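Local coordinates for protein fatty acid amide hydrolase (Candida albicans, PDB 6KVR) that probably hydrolyses monocarboxylic acid amides to the monocarboxylate and ammonium, as a member of the amidase signature family, at residues Leu226-Gly231 with Ala472-Glu477; Lys275-Lys280 with Ala312-Gly317; Ser99-Phe104 with Lys131-Arg136; Asp350-Val355 with Pro383-Ala388. All coordinates share one frame; numbering follows the deposited sequence.

Contact 1: Leu226-Gly231 with Ala472-Glu477; sequences LLLSSG and APHSEE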
loop_
_atom_site.group_PDB
_atom_site.type_symbol
_atom_site.label_atom_id
_atom_site.label_comp_id
_atom_site.label_asym_id
_atom_site.label_seq_id
_atom_site.Cartn_x
_atom_site.Cartn_y
_atom_site.Cartn_z
ATOM N N LEU A 226 -39.254 9.525 -1.127
ATOM C CA LEU A 226 -38.683 10.669 -1.825
ATOM C C LEU A 226 -38.437 11.872 -0.925
ATOM O O LEU A 226 -37.817 12.843 -1.378
ATOM C CB LEU A 226 -39.573 11.082 -2.993
ATOM C CG LEU A 226 -39.548 10.187 -4.235
ATOM C CD1 LEU A 226 -40.484 10.751 -5.317
ATOM C CD2 LEU A 226 -38.142 10.038 -4.784
ATOM N N LEU A 227 -38.895 11.859 0.325
ATOM C CA LEU A 227 -38.450 12.925 1.217
ATOM C C LEU A 227 -36.980 12.740 1.608
ATOM O O LEU A 227 -36.269 13.731 1.839
ATOM C CB LEU A 227 -39.342 12.993 2.458
ATOM C CG LEU A 227 -38.949 14.002 3.555
ATOM C CD1 LEU A 227 -39.044 15.450 3.083
ATOM C CD2 LEU A 227 -39.798 13.809 4.796
ATOM N N LEU A 228 -36.495 11.496 1.654
ATOM C CA LEU A 228 -35.170 11.225 2.202
ATOM C C LEU A 228 -34.072 11.350 1.150
ATOM O O LEU A 228 -34.302 11.239 -0.058
ATOM C CB LEU A 228 -35.111 9.830 2.833
ATOM C CG LEU A 228 -36.322 9.560 3.742
ATOM C CD1 LEU A 228 -36.267 8.149 4.286
ATOM C CD2 LEU A 228 -36.408 10.616 4.883
ATOM N N SER A 229 -32.857 11.584 1.638
ATOM C CA SER A 229 -31.677 11.525 0.792
ATOM C C SER A 229 -31.392 10.092 0.349
ATOM O O SER A 229 -31.642 9.127 1.077
ATOM C CB SER A 229 -30.468 12.069 1.548
ATOM O OG SER A 229 -29.272 11.587 0.976
ATOM N N SER A 230 -30.835 9.956 -0.852
ATOM C CA SER A 230 -30.299 8.671 -1.289
ATOM C C SER A 230 -28.859 8.463 -0.838
ATOM O O SER A 230 -28.279 7.413 -1.141
ATOM C CB SER A 230 -30.397 8.539 -2.817
ATOM O OG SER A 230 -29.381 9.294 -3.481
ATOM N N GLY A 231 -28.281 9.419 -0.115
ATOM C CA GLY A 231 -26.932 9.295 0.407
ATOM C C GLY A 231 -25.888 9.965 -0.461
ATOM O O GLY A 231 -26.182 10.795 -1.323
ATOM N N ALA A 472 -31.884 6.382 6.137
ATOM C CA ALA A 472 -31.542 7.514 5.282
ATOM C C ALA A 472 -31.921 8.839 5.941
ATOM O O ALA A 472 -33.031 8.972 6.475
ATOM C CB ALA A 472 -32.241 7.400 3.923
ATOM N N PRO A 473 -31.048 9.829 5.921
ATOM C CA PRO A 473 -31.345 11.108 6.571
ATOM C C PRO A 473 -32.173 12.018 5.667
ATOM O O PRO A 473 -32.342 11.786 4.473
ATOM C CB PRO A 473 -29.953 11.693 6.809
ATOM C CG PRO A 473 -29.207 11.256 5.598
ATOM C CD PRO A 473 -29.716 9.832 5.292
ATOM N N HIS A 474 -32.701 13.074 6.265
ATOM C CA HIS A 474 -33.268 14.136 5.447
ATOM C C HIS A 474 -32.148 14.844 4.692
ATOM O O HIS A 474 -31.006 14.898 5.152
ATOM C CB HIS A 474 -34.034 15.129 6.316
ATOM C CG HIS A 474 -35.259 14.553 6.948
ATOM N ND1 HIS A 474 -35.878 15.130 8.037
ATOM C CD2 HIS A 474 -35.992 13.458 6.634
ATOM C CE1 HIS A 474 -36.934 14.410 8.371
ATOM N NE2 HIS A 474 -37.024 13.387 7.537
ATOM N N SER A 475 -32.483 15.403 3.528
ATOM C CA SER A 475 -31.475 16.082 2.723
ATOM C C SER A 475 -30.753 17.149 3.537
ATOM O O SER A 475 -31.364 17.888 4.314
ATOM C CB SER A 475 -32.116 16.693 1.475
ATOM O OG SER A 475 -32.682 15.652 0.683
ATOM N N GLU A 476 -29.425 17.176 3.390
ATOM C CA GLU A 476 -28.554 18.180 4.001
ATOM C C GLU A 476 -28.569 18.110 5.528
ATOM O O GLU A 476 -28.218 19.087 6.203
ATOM C CB GLU A 476 -28.917 19.592 3.522
ATOM C CG GLU A 476 -29.013 19.752 1.994
ATOM C CD GLU A 476 -28.936 21.218 1.533
ATOM O OE1 GLU A 476 -27.819 21.788 1.383
ATOM O OE2 GLU A 476 -30.022 21.808 1.329
ATOM N N GLU A 477 -28.929 16.956 6.092
ATOM C CA GLU A 477 -29.050 16.792 7.543
ATOM C C GLU A 477 -28.393 15.490 7.997
ATOM O O GLU A 477 -28.963 14.710 8.764
ATOM C CB GLU A 477 -30.524 16.854 7.970
ATOM C CG GLU A 477 -31.078 18.284 8.007
ATOM C CD GLU A 477 -32.470 18.380 8.616
ATOM O OE1 GLU A 477 -32.593 18.302 9.858
ATOM O OE2 GLU A 477 -33.434 18.584 7.842
HETATM O O HOH W 1 -35.413 15.859 3.053
#
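Ser229 and Pro473 join two loops of the amidase signature fold through one direct backbone hydrogen bond: the loop between strand 221-222 and helix 235-243, and the loop that follows strand 462-466. Ser229 N donates to Pro473 O at 2.9 Å, and the N-H...O angle of 165° shows a nearly straight bond. A water adds a second, indirect link by donating to Leu227 O (2.6 Å) and accepting from Ser475 N (3.0 Å), at the point where 472-477 enters the type II turn His474-Glu477.

Apolar packing is concentrated on Leu228. Its CB lies 3.9 Å from Ala472 CB, while CD2 meets the edge of the His474 ring, close to the ring plane, 3.4 Å from CD2 of the histidine. Leu227 reaches the same ring with its own CD2, because chi1 of 176° swings CG opposite the backbone N and carries the branch tip to 3.9 Å from His474 NE2. That nitrogen is hydrogen-bonded to Gln535 O, and Phe536 stacks on the imidazole, so a hydrogen bond and a stack as well as the leucines fix the ring.

Two outside side chains bridge the loops: Lys221 bonds both Ser475 OG and Leu227 O, and Asp211 both Ser229 OG and Glu476 N. Internal to 226-231 is an ST turn, in which Ser229 OG also accepts from Gly231 N at 2.6 Å.

Contact 2: Lys275-Lys280 with Ala312-Gly317; sequences KRISVK and AYINEG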
loop_
_atom_site.group_PDB
_atom_site.type_symbol
_atom_site.label_atom_id
_atom_site.label_comp_id
_atom_site.label_asym_id
_atom_site.label_seq_id
_atom_site.Cartn_x
_atom_site.Cartn_y
_atom_site.Cartn_z
ATOM N N LYS A 275 -6.380 -0.693 -2.975
ATOM C CA LYS A 275 -5.392 -1.090 -3.972
ATOM C C LYS A 275 -5.743 -2.382 -4.696
ATOM O O LYS A 275 -4.880 -2.998 -5.301
ATOM C CB LYS A 275 -3.988 -1.176 -3.367
ATOM C CG LYS A 275 -3.580 0.115 -2.638
ATOM C CD LYS A 275 -2.896 -0.180 -1.305
ATOM C CE LYS A 275 -1.355 -0.047 -1.394
ATOM N NZ LYS A 275 -0.586 -0.770 -0.309
ATOM N N ARG A 276 -7.003 -2.801 -4.682
ATOM C CA ARG A 276 -7.437 -3.878 -5.555
ATOM C C ARG A 276 -8.115 -3.344 -6.815
ATOM O O ARG A 276 -7.834 -3.818 -7.921
ATOM C CB ARG A 276 -8.382 -4.819 -4.793
ATOM C CG ARG A 276 -7.789 -5.407 -3.523
ATOM C CD ARG A 276 -8.555 -6.644 -3.029
ATOM N NE ARG A 276 -8.208 -7.861 -3.757
ATOM C CZ ARG A 276 -8.521 -9.094 -3.371
ATOM N NH1 ARG A 276 -9.140 -9.324 -2.225
ATOM N NH2 ARG A 276 -8.216 -10.122 -4.165
ATOM N N ILE A 277 -8.973 -2.338 -6.666
ATOM C CA ILE A 277 -9.674 -1.696 -7.768
ATOM C C ILE A 277 -9.033 -0.326 -7.981
ATOM O O ILE A 277 -8.773 0.395 -7.012
ATOM C CB ILE A 277 -11.189 -1.596 -7.469
ATOM C CG1 ILE A 277 -11.850 -2.972 -7.634
ATOM C CG2 ILE A 277 -11.887 -0.683 -8.427
ATOM C CD1 ILE A 277 -11.590 -3.924 -6.531
ATOM N N SER A 278 -8.749 0.022 -9.236
ATOM C CA SER A 278 -8.095 1.299 -9.523
ATOM C C SER A 278 -9.011 2.506 -9.305
ATOM O O SER A 278 -10.193 2.493 -9.672
ATOM C CB SER A 278 -7.593 1.324 -10.961
ATOM O OG SER A 278 -6.949 2.562 -11.226
ATOM N N VAL A 279 -8.446 3.570 -8.720
ATOM C CA VAL A 279 -9.088 4.883 -8.684
ATOM C C VAL A 279 -8.403 5.868 -9.620
ATOM O O VAL A 279 -8.740 7.052 -9.614
ATOM C CB VAL A 279 -9.161 5.464 -7.258
ATOM C CG1 VAL A 279 -9.986 4.561 -6.342
ATOM C CG2 VAL A 279 -7.765 5.675 -6.688
ATOM N N LYS A 280 -7.457 5.407 -10.435
ATOM C CA LYS A 280 -6.743 6.297 -11.344
ATOM C C LYS A 280 -7.666 6.866 -12.428
ATOM O O LYS A 280 -8.412 6.130 -13.078
ATOM C CB LYS A 280 -5.567 5.547 -11.982
ATOM C CG LYS A 280 -4.780 6.376 -12.974
ATOM C CD LYS A 280 -3.647 5.581 -13.613
ATOM C CE LYS A 280 -3.022 6.353 -14.775
ATOM N NZ LYS A 280 -1.858 5.575 -15.274
ATOM N N ALA A 312 -14.396 -10.507 -12.323
ATOM C CA ALA A 312 -14.092 -10.122 -13.700
ATOM C C ALA A 312 -13.072 -8.986 -13.743
ATOM O O ALA A 312 -12.096 -9.039 -14.506
ATOM C CB ALA A 312 -15.375 -9.720 -14.429
ATOM N N TYR A 313 -13.290 -7.943 -12.933
ATOM C CA TYR A 313 -12.412 -6.779 -12.945
ATOM C C TYR A 313 -10.969 -7.188 -12.690
ATOM O O TYR A 313 -10.071 -6.831 -13.453
ATOM C CB TYR A 313 -12.872 -5.760 -11.895
ATOM C CG TYR A 313 -12.088 -4.450 -11.876
ATOM C CD1 TYR A 313 -10.847 -4.357 -11.238
ATOM C CD2 TYR A 313 -12.592 -3.307 -12.494
ATOM C CE1 TYR A 313 -10.144 -3.171 -11.210
ATOM C CE2 TYR A 313 -11.892 -2.122 -12.478
ATOM C CZ TYR A 313 -10.665 -2.057 -11.833
ATOM O OH TYR A 313 -9.971 -0.866 -11.810
ATOM N N ILE A 314 -10.734 -7.959 -11.627
ATOM C CA ILE A 314 -9.376 -8.258 -11.200
ATOM C C ILE A 314 -8.750 -9.338 -12.078
ATOM O O ILE A 314 -7.669 -9.140 -12.648
ATOM C CB ILE A 314 -9.375 -8.660 -9.716
ATOM C CG1 ILE A 314 -9.702 -7.450 -8.835
ATOM C CG2 ILE A 314 -8.050 -9.345 -9.331
ATOM C CD1 ILE A 314 -10.129 -7.817 -7.421
ATOM N N ASN A 315 -9.414 -10.494 -12.207
ATOM C CA ASN A 315 -8.779 -11.637 -12.858
ATOM C C ASN A 315 -8.733 -11.483 -14.374
ATOM O O ASN A 315 -7.813 -11.998 -15.012
ATOM C CB ASN A 315 -9.488 -12.940 -12.457
ATOM C CG ASN A 315 -9.206 -13.339 -11.017
ATOM O OD1 ASN A 315 -8.312 -12.786 -10.361
ATOM N ND2 ASN A 315 -9.964 -14.313 -10.514
ATOM N N GLU A 316 -9.674 -10.754 -14.962
ATOM C CA GLU A 316 -9.676 -10.514 -16.400
ATOM C C GLU A 316 -9.283 -9.098 -16.799
ATOM O O GLU A 316 -8.680 -8.914 -17.858
ATOM C CB GLU A 316 -11.061 -10.818 -16.978
ATOM C CG GLU A 316 -11.538 -12.222 -16.652
ATOM C CD GLU A 316 -12.206 -12.902 -17.835
ATOM O OE1 GLU A 316 -11.610 -12.885 -18.944
ATOM O OE2 GLU A 316 -13.319 -13.450 -17.658
ATOM N N GLY A 317 -9.628 -8.085 -16.004
ATOM C CA GLY A 317 -9.217 -6.733 -16.337
ATOM C C GLY A 317 -7.757 -6.446 -16.034
ATOM O O GLY A 317 -7.159 -5.578 -16.676
#
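Ile277 lies over one face of the Tyr313 ring, its CG1 making a CH-pi contact 4.3 Å from the ring centroid and 24° off the normal. This is loop-on-helix packing in the amidase fold: 275-280 belongs to the connection between strands 268-271 and 295-300, and Tyr313 stands on helix 303-317. The second branch, Ile277 CG2, approaches the phenol end of the ring, 3.9 Å from Tyr313 CZ, so the two branches together span the ring from CD1 to CZ. With CG opposite the backbone N (chi1 -176°), the tyrosine extends from the helix to the loop.

One residue further on, Ser278 N donates to Tyr313 OH at 3.0 Å, moderately bent at 148°. The same hydroxyl is hydrogen-bonded to Thr186 OG1 of helix 185-192, which ties loop and two helices together at a single oxygen.

Ile314, on the next position of the helix, uses its CD1 twice: it lies 4.3 Å from Ile277 CD1 and 4.1 Å from Arg276 NE. The guanidinium itself forms salt bridges with Asp552 and Glu553. Ser278 OG, bonded to Asp323 OD2, closes an ST turn by accepting from Lys280 N at 3.0 Å.

Contact 3: Ser99-Phe104 with Lys131-Arg136; sequences SSVEVF and KQAEER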
loop_
_atom_site.group_PDB
_atom_site.type_symbol
_atom_site.label_atom_id
_atom_site.label_comp_id
_atom_site.label_asym_id
_atom_site.label_seq_id
_atom_site.Cartn_x
_atom_site.Cartn_y
_atom_site.Cartn_z
ATOM N N SER A 99 -30.987 -10.523 -26.655
ATOM C CA SER A 99 -30.114 -9.594 -27.339
ATOM C C SER A 99 -29.600 -8.551 -26.351
ATOM O O SER A 99 -30.200 -8.298 -25.302
ATOM C CB SER A 99 -30.849 -8.926 -28.502
ATOM O OG SER A 99 -31.665 -7.858 -28.062
ATOM N N SER A 100 -28.446 -7.973 -26.670
ATOM C CA SER A 100 -27.954 -6.882 -25.838
ATOM C C SER A 100 -28.855 -5.672 -25.975
ATOM O O SER A 100 -29.128 -4.977 -24.989
ATOM C CB SER A 100 -26.515 -6.521 -26.210
ATOM O OG SER A 100 -25.644 -7.533 -25.782
ATOM N N VAL A 101 -29.350 -5.431 -27.190
ATOM C CA VAL A 101 -30.205 -4.278 -27.447
ATOM C C VAL A 101 -31.451 -4.320 -26.564
ATOM O O VAL A 101 -31.792 -3.338 -25.891
ATOM C CB VAL A 101 -30.571 -4.220 -28.937
ATOM C CG1 VAL A 101 -31.698 -3.216 -29.163
ATOM C CG2 VAL A 101 -29.330 -3.870 -29.766
ATOM N N GLU A 102 -32.152 -5.454 -26.551
ATOM C CA GLU A 102 -33.370 -5.542 -25.760
ATOM C C GLU A 102 -33.074 -5.399 -24.265
ATOM O O GLU A 102 -33.828 -4.743 -23.536
ATOM C CB GLU A 102 -34.089 -6.848 -26.108
ATOM C CG GLU A 102 -33.893 -8.003 -25.169
ATOM C CD GLU A 102 -34.596 -9.264 -25.666
ATOM O OE1 GLU A 102 -35.850 -9.264 -25.776
ATOM O OE2 GLU A 102 -33.884 -10.245 -25.971
ATOM N N VAL A 103 -31.949 -5.951 -23.798
ATOM C CA VAL A 103 -31.585 -5.792 -22.394
ATOM C C VAL A 103 -31.281 -4.330 -22.084
ATOM O O VAL A 103 -31.673 -3.811 -21.032
ATOM C CB VAL A 103 -30.409 -6.716 -22.042
ATOM C CG1 VAL A 103 -29.745 -6.279 -20.729
ATOM C CG2 VAL A 103 -30.897 -8.155 -21.947
ATOM N N PHE A 104 -30.627 -3.628 -23.015
ATOM C CA PHE A 104 -30.319 -2.218 -22.801
ATOM C C PHE A 104 -31.579 -1.362 -22.728
ATOM O O PHE A 104 -31.690 -0.477 -21.870
ATOM C CB PHE A 104 -29.412 -1.704 -23.912
ATOM C CG PHE A 104 -29.148 -0.234 -23.819
ATOM C CD1 PHE A 104 -28.279 0.264 -22.861
ATOM C CD2 PHE A 104 -29.802 0.651 -24.653
ATOM C CE1 PHE A 104 -28.050 1.613 -22.773
ATOM C CE2 PHE A 104 -29.578 1.999 -24.567
ATOM C CZ PHE A 104 -28.710 2.489 -23.624
ATOM N N LYS A 131 -26.137 2.478 -29.457
ATOM C CA LYS A 131 -25.097 2.117 -30.421
ATOM C C LYS A 131 -24.097 1.127 -29.831
ATOM O O LYS A 131 -23.679 0.185 -30.510
ATOM C CB LYS A 131 -24.391 3.382 -30.909
ATOM C CG LYS A 131 -25.120 4.055 -32.052
ATOM C CD LYS A 131 -24.517 5.410 -32.358
ATOM C CE LYS A 131 -25.548 6.352 -32.959
ATOM N NZ LYS A 131 -26.127 5.802 -34.214
ATOM N N GLN A 132 -23.706 1.316 -28.566
ATOM C CA GLN A 132 -22.831 0.344 -27.910
ATOM C C GLN A 132 -23.485 -1.029 -27.837
ATOM O O GLN A 132 -22.834 -2.052 -28.073
ATOM C CB GLN A 132 -22.480 0.794 -26.496
ATOM C CG GLN A 132 -21.706 2.061 -26.372
ATOM C CD GLN A 132 -21.552 2.447 -24.915
ATOM O OE1 GLN A 132 -21.050 1.656 -24.108
ATOM N NE2 GLN A 132 -22.010 3.655 -24.562
ATOM N N ALA A 133 -24.761 -1.076 -27.447
ATOM C CA ALA A 133 -25.444 -2.362 -27.367
ATOM C C ALA A 133 -25.534 -3.015 -28.735
ATOM O O ALA A 133 -25.462 -4.244 -28.842
ATOM C CB ALA A 133 -26.842 -2.198 -26.766
ATOM N N GLU A 134 -25.673 -2.214 -29.790
ATOM C CA GLU A 134 -25.713 -2.770 -31.140
ATOM C C GLU A 134 -24.385 -3.425 -31.502
ATOM O O GLU A 134 -24.357 -4.558 -32.003
ATOM C CB GLU A 134 -26.083 -1.673 -32.139
ATOM C CG GLU A 134 -27.577 -1.670 -32.465
ATOM C CD GLU A 134 -28.138 -0.290 -32.692
ATOM O OE1 GLU A 134 -27.355 0.670 -32.926
ATOM O OE2 GLU A 134 -29.376 -0.161 -32.619
ATOM N N GLU A 135 -23.270 -2.728 -31.241
ATOM C CA GLU A 135 -21.953 -3.317 -31.465
ATOM C C GLU A 135 -21.824 -4.650 -30.749
ATOM O O GLU A 135 -21.297 -5.613 -31.311
ATOM C CB GLU A 135 -20.850 -2.367 -30.996
ATOM C CG GLU A 135 -21.034 -0.931 -31.396
ATOM C CD GLU A 135 -19.859 -0.048 -30.982
ATOM O OE1 GLU A 135 -18.704 -0.523 -31.035
ATOM O OE2 GLU A 135 -20.098 1.113 -30.574
ATOM N N ARG A 136 -22.313 -4.723 -29.511
ATOM C CA ARG A 136 -22.257 -5.976 -28.770
ATOM C C ARG A 136 -22.944 -7.092 -29.541
ATOM O O ARG A 136 -22.409 -8.201 -29.667
ATOM C CB ARG A 136 -22.907 -5.809 -27.397
ATOM C CG ARG A 136 -22.191 -4.836 -26.498
ATOM C CD ARG A 136 -20.764 -5.292 -26.258
ATOM N NE ARG A 136 -20.090 -4.401 -25.328
ATOM C CZ ARG A 136 -19.392 -3.339 -25.690
ATOM N NH1 ARG A 136 -19.248 -3.011 -26.969
ATOM N NH2 ARG A 136 -18.814 -2.596 -24.748
#
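Val101 and Ala133 are the closest CA pair of the two segments, 5.1 Å apart. Consecutive helices 100-118 and 126-143, with short strand 123-124 between them, pack here as a roughly antiparallel pair: the axes of 100-104 and 131-136 come within 8.5 Å at 150°, with Ala133 CB directed into the interface 4.0 Å from Val101 CA.

From CB, Val101 sends CG2 toward the partner helix. Chi1 of 168° puts CG1 opposite the backbone N and leaves CG2 beside that N, facing 131-136. There CG2 meets three groups: Glu134 CG at 3.9 Å, Ala133 O at about the same distance, and Ala133 CB slightly farther away. The contact with glutamate therefore involves its aliphatic part, and no hydrogen bond crosses between the segments.

Ala133 CB also touches Phe104 CB at 3.9 Å. Ser100 comes alongside the next turn: its CB is 3.6 Å from Ala133 O, and its OG is 3.6 Å from Arg136 CB. Beyond CB the arginine turns away, bent at chi2 (-60°), and its guanidinium bonds Gly194 O and Ala195 O.

Ser99 and Glu102 form a capping box at the start of helix 100-118, and Asp137 accepts from Ser100 N and Val101 N. Helices 76-82 and 86-94 touch 99-104, Val103 reaching both, while Tyr198, next to strand 199-201, meets Phe104 edge-to-face.

Contact 4: Asp350-Val355 with Pro383-Ala388; sequences DGLVRV and PNTKLA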
loop_
_atom_site.group_PDB
_atom_site.type_symbol
_atom_site.label_atom_id
_atom_site.label_comp_id
_atom_site.label_asym_id
_atom_site.label_seq_id
_atom_site.Cartn_x
_atom_site.Cartn_y
_atom_site.Cartn_z
ATOM N N ASP A 350 -21.231 2.280 18.570
ATOM C CA ASP A 350 -19.800 2.495 18.403
ATOM C C ASP A 350 -19.186 3.320 19.530
ATOM O O ASP A 350 -18.001 3.649 19.447
ATOM C CB ASP A 350 -19.512 3.147 17.048
ATOM C CG ASP A 350 -19.941 4.609 16.979
ATOM O OD1 ASP A 350 -20.796 5.049 17.784
ATOM O OD2 ASP A 350 -19.414 5.316 16.095
ATOM N N GLY A 351 -19.948 3.640 20.577
ATOM C CA GLY A 351 -19.428 4.418 21.677
ATOM C C GLY A 351 -19.438 5.914 21.446
ATOM O O GLY A 351 -19.065 6.666 22.354
ATOM N N LEU A 352 -19.847 6.371 20.263
ATOM C CA LEU A 352 -19.911 7.789 19.933
ATOM C C LEU A 352 -21.334 8.295 19.763
ATOM O O LEU A 352 -21.720 9.271 20.411
ATOM C CB LEU A 352 -19.110 8.072 18.651
ATOM C CG LEU A 352 -17.684 7.531 18.711
ATOM C CD1 LEU A 352 -16.929 7.857 17.448
ATOM C CD2 LEU A 352 -16.961 8.087 19.937
ATOM N N VAL A 353 -22.126 7.664 18.896
ATOM C CA VAL A 353 -23.466 8.131 18.576
ATOM C C VAL A 353 -24.423 6.943 18.630
ATOM O O VAL A 353 -24.307 6.003 17.830
ATOM C CB VAL A 353 -23.529 8.829 17.202
ATOM C CG1 VAL A 353 -24.949 9.319 16.911
ATOM C CG2 VAL A 353 -22.536 10.009 17.134
ATOM N N ARG A 354 -25.382 7.011 19.549
ATOM C CA ARG A 354 -26.430 6.009 19.671
ATOM C C ARG A 354 -27.241 5.919 18.381
ATOM O O ARG A 354 -27.502 6.930 17.722
ATOM C CB ARG A 354 -27.324 6.378 20.862
ATOM C CG ARG A 354 -28.594 5.551 21.030
ATOM C CD ARG A 354 -29.465 6.099 22.158
ATOM N NE ARG A 354 -29.913 7.465 21.909
ATOM C CZ ARG A 354 -30.875 8.072 22.595
ATOM N NH1 ARG A 354 -31.532 7.448 23.563
ATOM N NH2 ARG A 354 -31.190 9.334 22.303
ATOM N N VAL A 355 -27.634 4.694 18.009
ATOM C CA VAL A 355 -28.405 4.487 16.791
ATOM C C VAL A 355 -29.883 4.649 17.119
ATOM O O VAL A 355 -30.301 4.541 18.276
ATOM C CB VAL A 355 -28.124 3.113 16.124
ATOM C CG1 VAL A 355 -26.649 2.966 15.789
ATOM C CG2 VAL A 355 -28.590 1.947 17.004
ATOM N N PRO A 383 -12.960 -0.680 20.581
ATOM C CA PRO A 383 -12.069 0.233 21.309
ATOM C C PRO A 383 -11.570 1.393 20.462
ATOM O O PRO A 383 -11.446 1.307 19.239
ATOM C CB PRO A 383 -10.900 -0.672 21.722
ATOM C CG PRO A 383 -10.870 -1.736 20.650
ATOM C CD PRO A 383 -12.286 -1.919 20.156
ATOM N N ASN A 384 -11.286 2.498 21.150
ATOM C CA ASN A 384 -10.611 3.650 20.558
ATOM C C ASN A 384 -11.372 4.254 19.382
ATOM O O ASN A 384 -10.757 4.880 18.521
ATOM C CB ASN A 384 -9.192 3.293 20.108
ATOM C CG ASN A 384 -8.210 3.345 21.236
ATOM O OD1 ASN A 384 -8.249 4.257 22.052
ATOM N ND2 ASN A 384 -7.319 2.363 21.296
ATOM N N THR A 385 -12.703 4.080 19.325
ATOM C CA THR A 385 -13.471 4.677 18.232
ATOM C C THR A 385 -13.384 6.204 18.241
ATOM O O THR A 385 -13.414 6.828 17.180
ATOM C CB THR A 385 -14.939 4.230 18.278
ATOM O OG1 THR A 385 -15.489 4.481 19.572
ATOM C CG2 THR A 385 -15.069 2.727 17.945
ATOM N N LYS A 386 -13.255 6.820 19.412
ATOM C CA LYS A 386 -13.076 8.265 19.463
ATOM C C LYS A 386 -11.747 8.682 18.840
ATOM O O LYS A 386 -11.695 9.634 18.055
ATOM C CB LYS A 386 -13.178 8.762 20.906
ATOM C CG LYS A 386 -12.994 10.271 21.045
ATOM C CD LYS A 386 -13.358 10.735 22.444
ATOM C CE LYS A 386 -12.937 12.183 22.671
ATOM N NZ LYS A 386 -13.293 12.661 24.042
ATOM N N LEU A 387 -10.654 7.988 19.180
ATOM C CA LEU A 387 -9.387 8.296 18.526
ATOM C C LEU A 387 -9.472 8.042 17.021
ATOM O O LEU A 387 -8.951 8.831 16.221
ATOM C CB LEU A 387 -8.260 7.478 19.157
ATOM C CG LEU A 387 -6.838 7.737 18.651
ATOM C CD1 LEU A 387 -6.404 9.168 18.961
ATOM C CD2 LEU A 387 -5.869 6.718 19.263
ATOM N N ALA A 388 -10.119 6.940 16.615
ATOM C CA ALA A 388 -10.234 6.646 15.192
ATOM C C ALA A 388 -11.003 7.748 14.474
ATOM O O ALA A 388 -10.575 8.220 13.414
ATOM C CB ALA A 388 -10.902 5.289 14.972
#
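Thr385 OG1 donates to Asp350 O at 2.6 Å, the shortest polar bond of this contact, and the C=O...O angle of 173° sets the hydroxyl almost on the line of the carbonyl. Chi1 of 53° lodges OG1 between the backbone N and the carbonyl carbon of Thr385, turned toward the loop, with CG2 at 3.4 Å from Asp350 O as well.

The other end of Asp350 shapes its own loop. OD1 accepts from both Leu352 N (3.0 Å) and Val353 N (3.1 Å). The first N-H comes from above the carboxylate plane, whereas the second uses the syn lone pair, so two bonds from different directions hold this oxygen. OD2 is bonded to Ser482 OG of helix 482-490.

Leu352 supplies the apolar part, passing Thr385 in the opposite direction. Its CD1 sits 3.7 Å from Thr385 O, and its CD2 is 3.9 Å from Lys386 CA. The lysine runs on fully extended, leaving its backbone and CB to the leucine.

The double acceptance by OD1 is an Asx turn merged into an Asx motif, here in the loop between strand 343-346 and helix 357-372, docked on the first turn of helix 385-397 at the sheet's 376-379 end.

Contacts 1 and 2 both lie near the predicted catalytic residues. In contact 1 the side chain of Ser229 is about 10 Å from that of Ser233 and about 11 Å from that of Ser257, the predicted acyl-ester serine. In contact 2 the side chain of Ile277 is about 11 Å from that of Lys158, the predicted charge-relay lysine. The centres of contacts 1 and 2 are about 31 Å apart, on opposite sides of the chain's centre. Contacts 3 and 4 are remote from these sites and from each other, about 48 Å between centres. Along the sequence contact 3 closes first; the long excursion between the two segments of contact 1 then includes contact 2 and, later, contact 4.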